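Local coordinates for protein putative fimbrium tip subunit Fim1C (Bacteroides ovatus, PDB 4EPS) that is probably a component of the fimbrium tip, part of the filamentous surface appendages that mediate cell adhesion and biofilm formation, at residues A90-Q95 with A128-D133; L119-S124 with L220-S225; Q132-S137 with H157-V162; P224-Q229 with E245-G250; C239-A244 with F255-G260. One frame throughout, in Å; residues are numbered along the deposited sequence.

How the contacts relate
All five contacts lie in the fimbrillin-like region. Contacts 1, 2 and 3 cluster, with centres 8 to 13 Å apart. Contact 1 hands Gln-132 and Asp-133 on to contact 3, where strand 135-145 pairs with the long strand 148-174, and Gln-132 also reaches Thr-120 of contact 2. Along the chain contacts 1 and 2 cross, contact 3 closes before contact 4 opens, and contacts 4 and 5 cross. Strand 217-222 of contact 2 leads into contact 4, which shares Pro-224 and Ser-225 with it. Contact 5, centred about 28 Å from the centre of contact 1, lies on strands 237-242 and 251-256. Strand 148-174, part of contact 3 and touched by side chains of the other four, runs through the whole group.

Contact 1 of 5, residues A90-Q95 with A128-D133; sequences AYYPYQ and AYAKQD
Tyr-92 and Pro-93 lean on the type I beta turn Ala-130 to Asp-133, and no direct hydrogen bond crosses between 90-95 and 128-133. The packing is mostly of carbon against carbonyl oxygen. With chi1 at 172° the Tyr-92 ring swings opposite the backbone N and out to the turn: Tyr-92 CD1 lies 3.5 Å from Asp-133 O, an oxygen at the ring edge, while CE1 comes equally near Ala-130 O from an oblique direction. Beyond them Tyr-92 OH touches Ala-130 CB at 3.6 Å. The peptide bond before Pro-93 is cis, and the proline CB sits over the centre of the Tyr-92 ring, 3.7 Å above its plane. From there Pro-93 CG reaches Lys-131 O at 3.4 Å.

The polar link is indirect. Gln-95 NE2 gives one nearly straight bond to Pro-93 O (3.0 Å), approaching from above the carbonyl plane, and another to a water that in turn donates to Lys-131 O at 2.8 Å. The amide is therefore gripped within its own loop as it bridges to the turn.

Around this contact, Tyr-92 OH bonds to Asp-44, and Pro-93 and Gln-95 both touch Trp-117. Strand 87-92, which carries Tyr-92, pairs with strands 45-52 and 135-145, and the Tyr-92 ring packs on Ile-46 of the former and on Leu-155 of strand 148-174.

Contact 2 of 5, residues L119-S124 with L220-S225; sequences LTTEQS and LLRKPS
This is a loop-to-strand contact, in which the irregular 119-124 segment between helices 111-115 and 126-130 fastens onto strand 217-222 through a side-chain amide. Gln-123 mimics a neighbouring strand: its OE1 accepts from Leu-221 N at 2.7 Å, in the carbonyl plane and on a lone pair, and its NE2 donates to Leu-221 O at 3.1 Å. An extended chain beyond CG (chi2 172°) brings both ends of the amide to the same residue. The second N-H of Gln-123 NE2 goes back to Thr-120 O (2.9 Å), so three bonds fix the rotation of the amide. Replacing Gln-123 by an alanine is likely to leave the Leu-221 N-H without its mate and to cost Leu-221 O and Thr-120 O their direct ties to the amide. Leu-220 CD1 packs against the same amide, 3.6 Å from Gln-123 NE2, the two side chains crossing at about a right angle.

Earlier in the loop Leu-119 CD2 presses on the strand backbone, 3.5 Å from Arg-222 C, and Thr-121 CG2 meets Arg-222 NH1 obliquely at 3.7 Å. Water joins the polar remainder: one molecule donates to Leu-221 O and accepts from Arg-222 NH1, while another donates to Leu-119 O and accepts from Lys-223 NZ.

Strand 148-174 pairs with the Leu-220 and Arg-222 backbone, strand 206-212 meets Thr-121 and Leu-220, and Tyr-129 of helix 126-130 lies on Gln-123 and Leu-221.

Contact 3 of 5, residues Q132-S137 with H157-V162; sequences QDLMTS and HRMSLV
The His-157 imidazole is held at its edge by Asp-133 and covered on one face by Met-135. His-157 ND1 donates to Asp-133 OD1 at 2.7 Å, the oxygen lying in the ring plane but met on its syn side 27° out of the carboxylate plane; carboxylate and ring are turned 29° from each other. With NE2 bonded to Asp-19, the ring is gripped at both nitrogens. Asp-133 OD2 meets a glycerol, probably from the crystallisation liquor. Met-135, a selenomethionine, runs alongside the histidine in the same direction. In the conformer described, Met-135 CG stands 3.7 Å from the His-157 ring centroid as a CH-pi contact, and its SE follows at 4.0 Å over the face.

Met-135 and His-157 form an antiparallel, non-hydrogen-bonded pair in the beta hairpin of strands 135-145 and 148-174. Beside it Arg-158 N donates to Leu-134 O at 2.8 Å, and a water ties that oxygen to Asp-133 OD1 and Met-159 N.

Arg-158 CB lies 3.9 Å from Leu-134 CD2, the side chains side by side. In the conformer described, a bend at chi2 (-56°) turns the guanidinium across Thr-136, whose OG1 accepts from Arg-158 NH1 at 2.9 Å in the guanidinium plane; the same group makes salt bridges to Asp-108 and Glu-249.

Contact 4 of 5, residues P224-Q229 with E245-G250; sequences PSSENQ and EKMKEG
Glu-245 faces Glu-227, their OE2 atoms 3.8 Å apart. Two waters sit between these like charges, one donating to OE2 of both residues and the other to Glu-227 OE2 and Glu-245 OE1, which probably eases the repulsion. The backbone N of Glu-245 is linked by a further water to Ser-226 O, with both water bonds 2.8 Å long.

Met-247, a selenomethionine, is the buried residue of the contact. Its O accepts from Ser-225 N at 2.8 Å, in the carbonyl plane and nearly straight (167°), and also takes a CA-H...O contact from Pro-224 CA at 3.3 Å. CG of Met-247 lies 3.5 Å from Ser-226 O; beyond it the chain bends at chi2 (-77°) and chi3, and SE and CE turn from the 224-229 loop, the side chain packing on Ser-160 and Val-162.

At Glu-249 the aliphatic base does the touching, Glu-249 CB lying 3.9 Å from Pro-224 CG as the two side chains cross. A chi1 of 177° and an extended chain carry the Glu-249 carboxylate to a salt bridge with Arg-158.

The two loops thus run in nearly opposite directions where strands 217-222 and 237-242 leave off, before strands 229-234 and 251-256 respectively, and the backbone of Gly-250 pairs with Met-159 by strand 148-174.

Contact 5 of 5, residues C239-A244 with F255-G260; sequences CTLDTA and FVVDGG
Strands 237-242 and 251-256 meet here through their side chains, and no hydrogen bond crosses between 239-244 and 255-260: strand 237-242 is paired with 229-234, and 251-256 with the long strand 148-174, so this is apolar packing between two separately paired strands of the fimbrillin-like domain. A chi1 of -64° sets the Phe-255 ring under Leu-241. Leu-241 CB stands 3.9 Å from the centroid of the Phe-255 ring and only 4° off the normal, a CH-pi contact, while Leu-241 CD2 reaches back to Phe-255 CB at 3.7 Å. Cys-239 SG extends the row, 4.0 Å from Val-257 CG2. Lys-253 makes a cation-pi contact with the phenylalanine. A serine in place of Phe-255 is likely to open a gap under Leu-241 and take away the ring that Lys-253 meets. Val-257 to Gly-260 forms a type I' beta turn. At the far end of the ring, Phe-255 CZ lies 3.5 Å from Asp-242 O, which sits at the ring edge in its plane.

Contact 1 of 5, residues A90-Q95 with A128-D133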
# COMPACT_ATOMS: atom_id res chain seq x y z
N ALA A 90 -40.83 8.93 38.87
CA ALA A 90 -41.18 8.88 37.44
C ALA A 90 -40.69 7.58 36.82
O ALA A 90 -39.71 7.00 37.29
CB ALA A 90 -40.61 10.07 36.69
N TYR A 91 -41.38 7.14 35.77
CA TYR A 91 -40.95 5.94 35.03
C TYR A 91 -41.22 6.13 33.56
O TYR A 91 -42.10 6.90 33.15
CB TYR A 91 -41.64 4.65 35.56
CG TYR A 91 -43.08 4.54 35.11
CD1 TYR A 91 -44.07 5.33 35.70
CD2 TYR A 91 -43.44 3.75 34.03
CE1 TYR A 91 -45.39 5.28 35.26
CE2 TYR A 91 -44.75 3.73 33.54
CZ TYR A 91 -45.73 4.49 34.17
OH TYR A 91 -47.01 4.51 33.70
N TYR A 92 -40.49 5.35 32.78
CA TYR A 92 -40.61 5.27 31.33
C TYR A 92 -40.61 3.79 30.93
O TYR A 92 -39.78 3.06 31.46
CB TYR A 92 -39.39 5.98 30.69
CG TYR A 92 -39.34 5.78 29.19
CD1 TYR A 92 -38.72 4.67 28.63
CD2 TYR A 92 -39.99 6.67 28.33
CE1 TYR A 92 -38.76 4.42 27.26
CE2 TYR A 92 -40.01 6.45 26.95
CZ TYR A 92 -39.39 5.33 26.43
OH TYR A 92 -39.40 5.12 25.08
N PRO A 93 -41.36 3.36 29.88
CA PRO A 93 -42.38 4.10 29.13
C PRO A 93 -43.72 4.05 29.85
O PRO A 93 -44.07 3.02 30.44
CB PRO A 93 -42.43 3.36 27.78
CG PRO A 93 -42.09 1.91 28.14
CD PRO A 93 -41.25 1.95 29.41
N TYR A 94 -44.47 5.16 29.78
CA TYR A 94 -45.79 5.30 30.39
C TYR A 94 -46.69 4.11 30.03
O TYR A 94 -46.73 3.72 28.86
CB TYR A 94 -46.44 6.61 29.91
CG TYR A 94 -47.90 6.74 30.28
CD1 TYR A 94 -48.28 7.10 31.57
CD2 TYR A 94 -48.91 6.55 29.33
CE1 TYR A 94 -49.63 7.21 31.93
CE2 TYR A 94 -50.25 6.68 29.67
CZ TYR A 94 -50.61 7.00 30.97
OH TYR A 94 -51.93 7.12 31.31
N GLN A 95 -47.40 3.58 31.03
CA GLN A 95 -48.37 2.49 30.93
C GLN A 95 -49.72 3.03 31.42
O GLN A 95 -49.76 3.63 32.49
CB GLN A 95 -47.94 1.27 31.79
CG GLN A 95 -46.53 0.71 31.49
CD GLN A 95 -46.40 0.12 30.11
OE1 GLN A 95 -47.06 -0.87 29.76
NE2 GLN A 95 -45.55 0.70 29.28
N ALA A 128 -40.01 -1.02 18.79
CA ALA A 128 -40.11 -2.32 19.47
C ALA A 128 -39.12 -2.39 20.65
O ALA A 128 -39.43 -2.98 21.68
CB ALA A 128 -39.84 -3.44 18.48
N TYR A 129 -37.96 -1.74 20.51
CA TYR A 129 -36.95 -1.71 21.57
C TYR A 129 -37.39 -0.74 22.69
O TYR A 129 -37.40 -1.13 23.87
CB TYR A 129 -35.62 -1.26 20.96
CG TYR A 129 -34.47 -1.19 21.94
CD1 TYR A 129 -34.29 -0.06 22.74
CD2 TYR A 129 -33.55 -2.23 22.04
CE1 TYR A 129 -33.22 0.02 23.64
CE2 TYR A 129 -32.46 -2.14 22.91
CZ TYR A 129 -32.31 -1.03 23.72
OH TYR A 129 -31.22 -0.90 24.54
N ALA A 130 -37.72 0.52 22.32
CA ALA A 130 -38.09 1.59 23.26
C ALA A 130 -39.24 1.22 24.16
O ALA A 130 -39.16 1.52 25.36
CB ALA A 130 -38.40 2.88 22.50
N LYS A 131 -40.30 0.56 23.61
CA LYS A 131 -41.48 0.20 24.43
C LYS A 131 -41.13 -0.83 25.52
O LYS A 131 -41.90 -0.98 26.45
CB LYS A 131 -42.64 -0.32 23.56
CG LYS A 131 -42.38 -1.70 22.94
CD LYS A 131 -43.51 -2.17 22.03
CE LYS A 131 -43.19 -3.52 21.44
NZ LYS A 131 -44.14 -3.89 20.36
N GLN A 132 -39.98 -1.53 25.40
CA GLN A 132 -39.57 -2.54 26.38
C GLN A 132 -38.44 -2.09 27.32
O GLN A 132 -38.08 -2.84 28.25
CB GLN A 132 -39.11 -3.78 25.59
CG GLN A 132 -40.22 -4.32 24.66
CD GLN A 132 -39.98 -5.74 24.27
OE1 GLN A 132 -40.13 -6.64 25.08
NE2 GLN A 132 -39.68 -5.97 23.02
N ASP A 133 -37.90 -0.89 27.09
CA ASP A 133 -36.76 -0.35 27.83
C ASP A 133 -37.24 0.35 29.10
O ASP A 133 -37.28 1.58 29.18
CB ASP A 133 -35.92 0.58 26.94
CG ASP A 133 -34.55 0.89 27.53
OD1 ASP A 133 -34.19 0.30 28.58
OD2 ASP A 133 -33.81 1.70 26.91
O HOH W 1 -44.49 -0.02 26.59

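Contact 2 of 5, residues L119-S124 with L220-S225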
# COMPACT_ATOMS: atom_id res chain seq x y z
N LEU A 119 -40.58 -8.99 28.83
CA LEU A 119 -39.65 -8.65 27.78
C LEU A 119 -39.68 -9.72 26.71
O LEU A 119 -39.67 -10.91 27.02
CB LEU A 119 -38.28 -8.59 28.46
CG LEU A 119 -37.20 -7.77 27.87
CD1 LEU A 119 -37.56 -6.28 27.86
CD2 LEU A 119 -35.96 -7.98 28.66
N THR A 120 -39.78 -9.30 25.44
CA THR A 120 -39.76 -10.24 24.32
C THR A 120 -38.44 -10.10 23.56
O THR A 120 -37.70 -9.13 23.77
CB THR A 120 -40.96 -10.03 23.38
OG1 THR A 120 -40.68 -8.91 22.54
CG2 THR A 120 -42.30 -9.88 24.13
N THR A 121 -38.18 -11.03 22.65
CA THR A 121 -36.95 -10.99 21.87
C THR A 121 -37.18 -10.29 20.52
O THR A 121 -36.30 -10.36 19.65
CB THR A 121 -36.40 -12.41 21.72
OG1 THR A 121 -37.41 -13.24 21.16
CG2 THR A 121 -35.88 -13.01 23.05
N GLU A 122 -38.32 -9.59 20.35
CA GLU A 122 -38.64 -8.83 19.12
C GLU A 122 -38.32 -7.35 19.39
O GLU A 122 -39.13 -6.63 19.99
CB GLU A 122 -40.10 -9.07 18.70
CG GLU A 122 -40.32 -10.44 18.05
CD GLU A 122 -39.48 -10.70 16.81
OE1 GLU A 122 -39.48 -9.84 15.89
OE2 GLU A 122 -38.80 -11.74 16.77
N GLN A 123 -37.09 -6.94 19.05
CA GLN A 123 -36.62 -5.58 19.37
C GLN A 123 -35.92 -4.94 18.15
O GLN A 123 -35.15 -4.00 18.32
CB GLN A 123 -35.62 -5.66 20.57
CG GLN A 123 -36.25 -6.17 21.90
CD GLN A 123 -35.20 -6.41 22.97
OE1 GLN A 123 -34.18 -5.72 23.02
NE2 GLN A 123 -35.47 -7.34 23.89
N SER A 124 -36.23 -5.42 16.93
CA SER A 124 -35.54 -5.07 15.68
C SER A 124 -35.77 -3.63 15.18
O SER A 124 -35.10 -3.22 14.25
CB SER A 124 -35.89 -6.07 14.58
OG SER A 124 -37.27 -6.01 14.30
N LEU A 220 -29.65 -6.13 22.56
CA LEU A 220 -30.83 -6.87 22.96
C LEU A 220 -31.05 -6.73 24.45
O LEU A 220 -30.17 -7.14 25.22
CB LEU A 220 -30.66 -8.36 22.59
CG LEU A 220 -31.83 -9.28 22.92
CD1 LEU A 220 -32.98 -9.08 21.90
CD2 LEU A 220 -31.39 -10.73 22.85
N LEU A 221 -32.20 -6.19 24.85
CA LEU A 221 -32.54 -6.13 26.27
C LEU A 221 -32.86 -7.53 26.79
O LEU A 221 -33.53 -8.31 26.08
CB LEU A 221 -33.74 -5.21 26.53
CG LEU A 221 -33.52 -3.73 26.17
CD1 LEU A 221 -34.87 -3.05 25.96
CD2 LEU A 221 -32.69 -3.02 27.24
N ARG A 222 -32.37 -7.87 28.00
CA ARG A 222 -32.58 -9.16 28.67
C ARG A 222 -32.95 -8.95 30.12
O ARG A 222 -32.60 -7.92 30.70
CB ARG A 222 -31.30 -10.05 28.59
CG ARG A 222 -30.80 -10.38 27.15
CD ARG A 222 -31.71 -11.32 26.39
NE ARG A 222 -31.83 -12.63 27.04
CZ ARG A 222 -32.86 -13.47 26.89
NH1 ARG A 222 -33.90 -13.12 26.14
NH2 ARG A 222 -32.86 -14.64 27.51
N LYS A 223 -33.70 -9.88 30.70
CA LYS A 223 -34.05 -9.77 32.11
C LYS A 223 -32.80 -9.93 32.97
O LYS A 223 -31.96 -10.79 32.66
CB LYS A 223 -35.11 -10.79 32.50
CG LYS A 223 -36.51 -10.40 32.09
CD LYS A 223 -37.49 -11.51 32.41
CE LYS A 223 -38.91 -11.12 32.09
NZ LYS A 223 -39.85 -12.26 32.26
N PRO A 224 -32.61 -9.12 34.02
CA PRO A 224 -31.44 -9.31 34.89
C PRO A 224 -31.42 -10.73 35.47
O PRO A 224 -32.48 -11.32 35.71
CB PRO A 224 -31.64 -8.27 36.00
CG PRO A 224 -32.50 -7.22 35.34
CD PRO A 224 -33.46 -8.01 34.51
N SER A 225 -30.21 -11.30 35.62
CA SER A 225 -29.98 -12.66 36.16
C SER A 225 -30.44 -13.78 35.20
O SER A 225 -30.37 -14.94 35.58
CB SER A 225 -30.64 -12.84 37.53
OG SER A 225 -30.05 -11.96 38.47
O HOH W 2 -40.68 -12.04 29.58
O HOH W 3 -35.00 -10.52 25.35

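Contact 3 of 5, residues Q132-S137 with H157-V162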
# COMPACT_ATOMS: atom_id res chain seq x y z
N GLN A 132 -39.98 -1.53 25.40
CA GLN A 132 -39.57 -2.54 26.38
C GLN A 132 -38.44 -2.09 27.32
O GLN A 132 -38.08 -2.84 28.25
CB GLN A 132 -39.11 -3.78 25.59
CG GLN A 132 -40.22 -4.32 24.66
CD GLN A 132 -39.98 -5.74 24.27
OE1 GLN A 132 -40.13 -6.64 25.08
NE2 GLN A 132 -39.68 -5.97 23.02
N ASP A 133 -37.90 -0.89 27.09
CA ASP A 133 -36.76 -0.35 27.83
C ASP A 133 -37.24 0.35 29.10
O ASP A 133 -37.28 1.58 29.18
CB ASP A 133 -35.92 0.58 26.94
CG ASP A 133 -34.55 0.89 27.53
OD1 ASP A 133 -34.19 0.30 28.58
OD2 ASP A 133 -33.81 1.70 26.91
N LEU A 134 -37.58 -0.45 30.11
CA LEU A 134 -38.11 0.08 31.37
C LEU A 134 -37.04 0.87 32.15
O LEU A 134 -35.93 0.38 32.40
CB LEU A 134 -38.67 -1.07 32.23
CG LEU A 134 -39.17 -0.68 33.63
CD1 LEU A 134 -40.41 0.23 33.56
CD2 LEU A 134 -39.53 -1.94 34.45
N MSE A 135 -37.40 2.11 32.54
CA MSE A 135 -36.55 3.02 33.31
C MSE A 135 -37.32 3.62 34.44
O MSE A 135 -38.47 4.02 34.24
CB MSE A 135 -36.02 4.16 32.43
CG MSE A 135 -35.09 3.72 31.34
SE MSE A 135 -34.64 5.35 30.37
CE MSE A 135 -35.08 4.72 28.63
N THR A 136 -36.72 3.71 35.63
CA THR A 136 -37.44 4.27 36.78
C THR A 136 -36.56 5.22 37.59
O THR A 136 -35.34 5.12 37.55
CB THR A 136 -37.91 3.13 37.71
OG1 THR A 136 -36.75 2.42 38.18
CG2 THR A 136 -38.91 2.16 37.03
N SER A 137 -37.20 6.07 38.38
CA SER A 137 -36.52 6.96 39.32
C SER A 137 -36.73 6.47 40.75
O SER A 137 -37.65 5.70 41.03
CB SER A 137 -37.07 8.39 39.20
OG SER A 137 -38.23 8.56 39.99
N HIS A 157 -32.10 2.21 34.06
CA HIS A 157 -32.65 1.10 33.28
C HIS A 157 -32.80 -0.11 34.18
O HIS A 157 -31.85 -0.46 34.92
CB HIS A 157 -31.75 0.80 32.07
CG HIS A 157 -31.70 1.91 31.06
ND1 HIS A 157 -32.42 1.84 29.89
CD2 HIS A 157 -31.02 3.08 31.10
CE1 HIS A 157 -32.12 2.95 29.22
NE2 HIS A 157 -31.29 3.73 29.91
N ARG A 158 -33.98 -0.75 34.14
CA ARG A 158 -34.25 -1.91 34.99
C ARG A 158 -33.85 -3.23 34.34
O ARG A 158 -33.68 -4.23 35.04
CB ARG A 158 -35.73 -1.92 35.40
CG ARG A 158 -36.14 -0.69 36.23
CD ARG A 158 -35.30 -0.51 37.48
NE ARG A 158 -35.64 -1.50 38.49
CZ ARG A 158 -36.42 -1.27 39.54
NH1 ARG A 158 -36.93 -0.06 39.75
NH2 ARG A 158 -36.70 -2.25 40.40
N MSE A 159 -33.71 -3.26 33.01
CA MSE A 159 -33.32 -4.49 32.33
C MSE A 159 -31.80 -4.54 32.19
O MSE A 159 -31.11 -3.58 32.55
CB MSE A 159 -33.99 -4.56 30.91
CG MSE A 159 -35.53 -4.59 30.96
SE MSE A 159 -36.20 -6.15 31.98
CE MSE A 159 -36.87 -5.23 33.60
N SER A 160 -31.29 -5.65 31.65
CA SER A 160 -29.87 -5.79 31.36
C SER A 160 -29.73 -5.71 29.85
O SER A 160 -30.74 -5.78 29.15
CB SER A 160 -29.32 -7.09 31.94
OG SER A 160 -27.90 -7.04 31.89
N LEU A 161 -28.51 -5.56 29.34
CA LEU A 161 -28.33 -5.40 27.90
C LEU A 161 -27.22 -6.27 27.34
O LEU A 161 -26.09 -6.25 27.84
CB LEU A 161 -28.04 -3.92 27.60
CG LEU A 161 -27.88 -3.54 26.10
CD1 LEU A 161 -29.24 -3.70 25.35
CD2 LEU A 161 -27.36 -2.14 25.98
N VAL A 162 -27.54 -7.00 26.27
CA VAL A 162 -26.56 -7.78 25.51
C VAL A 162 -26.12 -6.88 24.34
O VAL A 162 -26.97 -6.36 23.62
CB VAL A 162 -27.12 -9.15 25.02
CG1 VAL A 162 -26.27 -9.76 23.87
CG2 VAL A 162 -27.24 -10.15 26.16
O HOH W 4 -34.40 -1.24 30.89

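Contact 4 of 5, residues P224-Q229 with E245-G250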
# COMPACT_ATOMS: atom_id res chain seq x y z
N PRO A 224 -32.61 -9.12 34.02
CA PRO A 224 -31.44 -9.31 34.89
C PRO A 224 -31.42 -10.73 35.47
O PRO A 224 -32.48 -11.32 35.71
CB PRO A 224 -31.64 -8.27 36.00
CG PRO A 224 -32.50 -7.22 35.34
CD PRO A 224 -33.46 -8.01 34.51
N SER A 225 -30.21 -11.30 35.62
CA SER A 225 -29.98 -12.66 36.16
C SER A 225 -30.44 -13.78 35.20
O SER A 225 -30.37 -14.94 35.58
CB SER A 225 -30.64 -12.84 37.53
OG SER A 225 -30.05 -11.96 38.47
N SER A 226 -30.83 -13.46 33.93
CA SER A 226 -31.18 -14.52 32.96
C SER A 226 -29.88 -15.22 32.57
O SER A 226 -28.80 -14.64 32.76
CB SER A 226 -31.93 -13.95 31.75
OG SER A 226 -31.21 -12.88 31.19
N GLU A 227 -29.96 -16.46 32.11
CA GLU A 227 -28.74 -17.25 31.90
C GLU A 227 -28.63 -17.97 30.55
O GLU A 227 -27.74 -18.82 30.39
CB GLU A 227 -28.65 -18.32 33.01
CG GLU A 227 -28.33 -17.76 34.39
CD GLU A 227 -28.25 -18.81 35.49
OE1 GLU A 227 -28.75 -19.94 35.29
OE2 GLU A 227 -27.71 -18.48 36.57
N ASN A 228 -29.47 -17.62 29.58
CA ASN A 228 -29.51 -18.29 28.30
C ASN A 228 -28.25 -18.12 27.47
O ASN A 228 -27.60 -17.08 27.51
CB ASN A 228 -30.69 -17.76 27.47
CG ASN A 228 -31.99 -17.80 28.24
OD1 ASN A 228 -32.20 -16.99 29.13
ND2 ASN A 228 -32.83 -18.78 27.97
N GLN A 229 -27.94 -19.13 26.67
CA GLN A 229 -26.93 -19.00 25.65
C GLN A 229 -27.63 -18.38 24.47
O GLN A 229 -28.81 -18.68 24.22
CB GLN A 229 -26.35 -20.38 25.26
CG GLN A 229 -25.46 -20.99 26.34
CD GLN A 229 -24.81 -22.27 25.85
OE1 GLN A 229 -25.34 -22.97 24.99
NE2 GLN A 229 -23.65 -22.59 26.40
N GLU A 245 -24.46 -15.13 34.37
CA GLU A 245 -23.69 -14.33 35.36
C GLU A 245 -23.28 -12.95 34.85
O GLU A 245 -22.61 -12.21 35.58
CB GLU A 245 -22.42 -15.08 35.86
CG GLU A 245 -22.62 -16.57 36.15
CD GLU A 245 -23.72 -16.92 37.13
OE1 GLU A 245 -24.21 -16.01 37.83
OE2 GLU A 245 -24.04 -18.13 37.26
N LYS A 246 -23.68 -12.59 33.62
CA LYS A 246 -23.24 -11.31 33.07
C LYS A 246 -24.41 -10.33 32.89
O LYS A 246 -24.21 -9.25 32.35
CB LYS A 246 -22.51 -11.54 31.73
CG LYS A 246 -21.31 -12.48 31.86
CD LYS A 246 -20.88 -13.04 30.53
CE LYS A 246 -20.07 -14.31 30.70
NZ LYS A 246 -19.72 -14.89 29.37
N MSE A 247 -25.62 -10.72 33.33
CA MSE A 247 -26.85 -9.93 33.13
C MSE A 247 -27.23 -9.14 34.38
O MSE A 247 -28.11 -9.54 35.14
CB MSE A 247 -27.99 -10.86 32.67
CG MSE A 247 -27.66 -11.63 31.38
SE MSE A 247 -27.83 -10.45 29.81
CE MSE A 247 -25.96 -9.89 29.58
N LYS A 248 -26.52 -8.02 34.60
CA LYS A 248 -26.77 -7.16 35.77
C LYS A 248 -27.72 -6.03 35.39
O LYS A 248 -27.60 -5.48 34.29
CB LYS A 248 -25.45 -6.56 36.29
CG LYS A 248 -24.56 -7.56 37.03
CD LYS A 248 -23.44 -6.83 37.76
CE LYS A 248 -22.77 -7.69 38.81
NZ LYS A 248 -21.97 -6.86 39.75
N GLU A 249 -28.64 -5.70 36.29
CA GLU A 249 -29.61 -4.62 36.08
C GLU A 249 -28.91 -3.30 35.79
O GLU A 249 -27.97 -2.92 36.50
CB GLU A 249 -30.50 -4.51 37.33
CG GLU A 249 -31.51 -3.40 37.32
CD GLU A 249 -32.20 -3.19 38.66
OE1 GLU A 249 -32.20 -4.13 39.48
OE2 GLU A 249 -32.76 -2.09 38.87
N GLY A 250 -29.33 -2.62 34.71
CA GLY A 250 -28.76 -1.34 34.32
C GLY A 250 -27.35 -1.42 33.78
O GLY A 250 -26.65 -0.40 33.71
O HOH W 5 -28.31 -9.91 38.42
O HOH W 6 -27.05 -14.23 34.87
O HOH W 7 -25.88 -19.38 38.87
O HOH W 8 -27.13 -16.01 37.29

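Contact 5 of 5, residues C239-A244 with F255-G260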
# COMPACT_ATOMS: atom_id res chain seq x y z
N CYS A 239 -21.05 -18.68 16.82
CA CYS A 239 -20.52 -18.28 18.10
C CYS A 239 -21.58 -18.54 19.16
O CYS A 239 -22.77 -18.60 18.84
CB CYS A 239 -20.08 -16.82 18.07
SG CYS A 239 -21.40 -15.65 17.68
N THR A 240 -21.14 -18.77 20.38
CA THR A 240 -22.04 -18.93 21.50
C THR A 240 -21.75 -17.79 22.43
O THR A 240 -20.60 -17.64 22.87
CB THR A 240 -21.89 -20.31 22.19
OG1 THR A 240 -22.29 -21.32 21.28
CG2 THR A 240 -22.72 -20.42 23.46
N LEU A 241 -22.80 -17.03 22.77
CA LEU A 241 -22.72 -15.94 23.72
C LEU A 241 -23.34 -16.42 25.01
O LEU A 241 -24.56 -16.59 25.09
CB LEU A 241 -23.42 -14.69 23.16
CG LEU A 241 -23.07 -14.41 21.68
CD1 LEU A 241 -23.98 -13.38 21.09
CD2 LEU A 241 -21.58 -14.10 21.51
N ASP A 242 -22.48 -16.73 25.98
CA ASP A 242 -22.90 -17.18 27.30
C ASP A 242 -23.27 -15.96 28.12
O ASP A 242 -22.38 -15.21 28.53
CB ASP A 242 -21.78 -18.01 27.95
CG ASP A 242 -21.54 -19.33 27.22
OD1 ASP A 242 -22.36 -20.26 27.39
OD2 ASP A 242 -20.57 -19.41 26.44
N THR A 243 -24.58 -15.72 28.33
CA THR A 243 -25.01 -14.54 29.10
C THR A 243 -25.03 -14.84 30.62
O THR A 243 -25.14 -13.92 31.43
CB THR A 243 -26.39 -14.02 28.65
OG1 THR A 243 -27.43 -14.88 29.13
CG2 THR A 243 -26.49 -13.82 27.12
N ALA A 244 -24.98 -16.12 31.00
CA ALA A 244 -25.03 -16.49 32.43
C ALA A 244 -24.01 -15.69 33.25
O ALA A 244 -22.86 -15.57 32.84
CB ALA A 244 -24.77 -17.99 32.60
N PHE A 255 -20.14 -8.56 23.74
CA PHE A 255 -19.47 -9.75 23.21
C PHE A 255 -18.78 -9.35 21.91
O PHE A 255 -19.47 -9.01 20.95
CB PHE A 255 -20.46 -10.88 22.95
CG PHE A 255 -21.14 -11.41 24.19
CD1 PHE A 255 -20.58 -12.45 24.92
CD2 PHE A 255 -22.36 -10.88 24.61
CE1 PHE A 255 -21.22 -12.97 26.05
CE2 PHE A 255 -23.02 -11.42 25.74
CZ PHE A 255 -22.44 -12.45 26.45
N VAL A 256 -17.44 -9.37 21.88
CA VAL A 256 -16.68 -9.03 20.66
C VAL A 256 -16.33 -10.36 19.97
O VAL A 256 -15.63 -11.19 20.53
CB VAL A 256 -15.43 -8.16 20.96
CG1 VAL A 256 -14.61 -7.90 19.68
CG2 VAL A 256 -15.84 -6.83 21.62
N VAL A 257 -16.90 -10.58 18.79
CA VAL A 257 -16.74 -11.85 18.09
C VAL A 257 -15.60 -11.76 17.08
O VAL A 257 -15.58 -10.87 16.23
CB VAL A 257 -18.08 -12.27 17.40
CG1 VAL A 257 -17.92 -13.59 16.62
CG2 VAL A 257 -19.22 -12.35 18.43
N ASP A 258 -14.66 -12.71 17.17
CA ASP A 258 -13.51 -12.84 16.26
C ASP A 258 -12.81 -11.48 15.96
O ASP A 258 -12.56 -11.15 14.80
CB ASP A 258 -13.95 -13.55 14.95
CG ASP A 258 -12.76 -14.01 14.08
OD1 ASP A 258 -11.69 -14.33 14.65
OD2 ASP A 258 -12.88 -13.97 12.84
N GLY A 259 -12.50 -10.72 17.00
CA GLY A 259 -11.76 -9.47 16.87
C GLY A 259 -12.53 -8.21 16.57
O GLY A 259 -11.97 -7.12 16.67
N GLY A 260 -13.81 -8.34 16.23
CA GLY A 260 -14.64 -7.19 15.94
C GLY A 260 -14.11 -6.39 14.76
O GLY A 260 -13.69 -6.97 13.75